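Local coordinates for protein VP1 (Polyomavirus HPyV7, PDB 4PCH) that is the major capsid protein, which forms pentamers that build the virion shell and probably helps attach it to host cells, at residues Gly215-Thr221 and Arg267-Ile271. Numbering follows the deposited sequence.
Sequences GVGILCT and RQRRI
L219 and R269 hold the closest CA atoms of the two segments, 8.1 Å apart, and G215-T221 runs at 78° to R267-I271; the contact is made mainly by side chains, with the carbonyl of G215. The guanidinium groups of R267 and R269 converge on G215 O. R269 brings NH1 to 3.1 Å from G215 O, which lies in the guanidinium plane at its edge; R267 NH2 stands 3.3 Å from G215 O. A water donates to G215 O (2.8 Å) and weakly accepts from R267 NH2. R269 reaches this place by bending at chi2 and chi3 (74° and 81°), whereas R267 extends from CG to NE. V216 CG2 lies over one face of the R269 guanidinium, 3.9 Å from R269 NH1. E84 of strand 79-93 forms salt bridges with both arginines and accepts from G217 N, probably offsetting part of their positive charge. Farther along, L219 CD1 meets I271 CG2 at 4.3 Å and L219 CD2 packs on R269 CG, while T221 CG2 touches I271 CD1 at 4.1 Å. Strand 79-93 pairs antiparallel with both 208-219 and 253-271, so the contact spans this shared neighbour within the antiparallel jelly roll of the polyomavirus VP1 coat protein.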
loop_
_atom_site.group_PDB
_atom_site.type_symbol
_atom_site.label_atom_id
_atom_site.label_comp_id
_atom_site.label_asym_id
_atom_site.label_seq_id
_atom_site.Cartn_x
_atom_site.Cartn_y
_atom_site.Cartn_z
ATOM N N GLY B 215 12.960 -8.593 26.972
ATOM C CA GLY B 215 11.664 -8.671 27.638
ATOM C C GLY B 215 11.319 -7.455 28.509
ATOM O O GLY B 215 10.324 -7.494 29.225
ATOM N N VAL B 216 12.120 -6.391 28.442
ATOM C CA VAL B 216 11.959 -5.226 29.340
ATOM C C VAL B 216 11.292 -4.036 28.654
ATOM O O VAL B 216 11.705 -3.577 27.572
ATOM C CB VAL B 216 13.317 -4.772 29.945
ATOM C CG1 VAL B 216 13.117 -3.665 30.977
ATOM C CG2 VAL B 216 14.065 -5.950 30.568
ATOM N N GLY B 217 10.240 -3.535 29.288
ATOM C CA GLY B 217 9.504 -2.396 28.788
ATOM C C GLY B 217 10.090 -1.091 29.271
ATOM O O GLY B 217 11.240 -1.028 29.665
ATOM N N ILE B 218 9.261 -0.060 29.281
ATOM C CA ILE B 218 9.653 1.261 29.714
ATOM C C ILE B 218 9.639 1.275 31.247
ATOM O O ILE B 218 8.652 0.898 31.859
ATOM C CB ILE B 218 8.664 2.320 29.222
ATOM C CG1 ILE B 218 8.616 2.387 27.689
ATOM C CG2 ILE B 218 9.003 3.680 29.820
ATOM C CD1 ILE B 218 9.963 2.541 27.030
ATOM N N LEU B 219 10.729 1.703 31.850
ATOM C CA LEU B 219 10.832 1.725 33.314
ATOM C C LEU B 219 10.495 3.119 33.790
ATOM O O LEU B 219 11.245 4.078 33.551
ATOM C CB LEU B 219 12.218 1.294 33.752
ATOM C CG LEU B 219 12.660 -0.094 33.287
ATOM C CD1 LEU B 219 14.128 -0.286 33.621
ATOM C CD2 LEU B 219 11.802 -1.194 33.894
ATOM N N CYS B 220 9.346 3.236 34.452
ATOM C CA CYS B 220 8.810 4.535 34.807
ATOM C C CYS B 220 9.329 4.901 36.193
ATOM O O CYS B 220 8.564 5.006 37.160
ATOM C CB CYS B 220 7.291 4.486 34.783
ATOM S SG CYS B 220 6.596 4.204 33.127
ATOM N N THR B 221 10.631 5.140 36.279
ATOM C CA THR B 221 11.308 5.192 37.566
ATOM C C THR B 221 10.992 6.444 38.357
ATOM O O THR B 221 11.238 6.479 39.561
ATOM C CB THR B 221 12.831 5.100 37.410
ATOM O OG1 THR B 221 13.307 6.215 36.676
ATOM C CG2 THR B 221 13.235 3.820 36.653
ATOM N N ARG B 267 3.144 -3.181 34.803
ATOM C CA ARG B 267 3.345 -4.207 35.827
ATOM C C ARG B 267 4.529 -3.736 36.678
ATOM O O ARG B 267 5.122 -2.702 36.398
ATOM C CB ARG B 267 3.635 -5.592 35.210
ATOM C CG ARG B 267 4.925 -5.645 34.404
ATOM C CD ARG B 267 4.993 -6.837 33.465
ATOM N NE ARG B 267 6.183 -6.749 32.622
ATOM C CZ ARG B 267 6.336 -7.370 31.455
ATOM N NH1 ARG B 267 5.395 -8.205 30.997
ATOM N NH2 ARG B 267 7.451 -7.177 30.756
ATOM N N GLN B 268 4.848 -4.461 37.731
ATOM C CA GLN B 268 5.966 -4.090 38.578
ATOM C C GLN B 268 7.207 -4.897 38.254
ATOM O O GLN B 268 7.133 -6.106 38.011
ATOM C CB GLN B 268 5.575 -4.230 40.035
ATOM C CG GLN B 268 4.490 -3.246 40.430
ATOM C CD GLN B 268 4.094 -3.322 41.898
ATOM O OE1 GLN B 268 4.678 -4.056 42.705
ATOM N NE2 GLN B 268 3.094 -2.525 42.260
ATOM N N ARG B 269 8.349 -4.235 38.340
ATOM C CA ARG B 269 9.652 -4.824 38.013
ATOM C C ARG B 269 10.640 -4.396 39.080
ATOM O O ARG B 269 10.694 -3.209 39.432
ATOM C CB ARG B 269 10.085 -4.322 36.635
ATOM C CG ARG B 269 11.464 -4.761 36.144
ATOM C CD ARG B 269 11.513 -6.213 35.721
ATOM N NE ARG B 269 10.993 -6.367 34.364
ATOM C CZ ARG B 269 11.379 -7.290 33.487
ATOM N NH1 ARG B 269 10.815 -7.311 32.292
ATOM N NH2 ARG B 269 12.314 -8.180 33.789
ATOM N N ARG B 270 11.420 -5.335 39.604
ATOM C CA ARG B 270 12.530 -4.978 40.501
ATOM C C ARG B 270 13.788 -4.663 39.665
ATOM O O ARG B 270 14.079 -5.307 38.648
ATOM C CB ARG B 270 12.782 -6.040 41.601
ATOM C CG ARG B 270 13.306 -5.377 42.901
ATOM C CD ARG B 270 13.548 -6.283 44.106
ATOM N NE ARG B 270 12.440 -6.335 45.074
ATOM C CZ ARG B 270 12.148 -5.420 46.017
ATOM N NH1 ARG B 270 11.108 -5.651 46.818
ATOM N NH2 ARG B 270 12.841 -4.277 46.181
ATOM N N ILE B 271 14.474 -3.587 40.036
ATOM C CA ILE B 271 15.720 -3.185 39.384
ATOM C C ILE B 271 16.799 -3.009 40.463
ATOM O O ILE B 271 16.501 -2.758 41.644
ATOM C CB ILE B 271 15.533 -1.927 38.505
ATOM C CG1 ILE B 271 15.150 -0.722 39.363
ATOM C CG2 ILE B 271 14.464 -2.157 37.432
ATOM C CD1 ILE B 271 14.909 0.567 38.606
HETATM O O HOH W 1 8.588 -9.650 29.432
#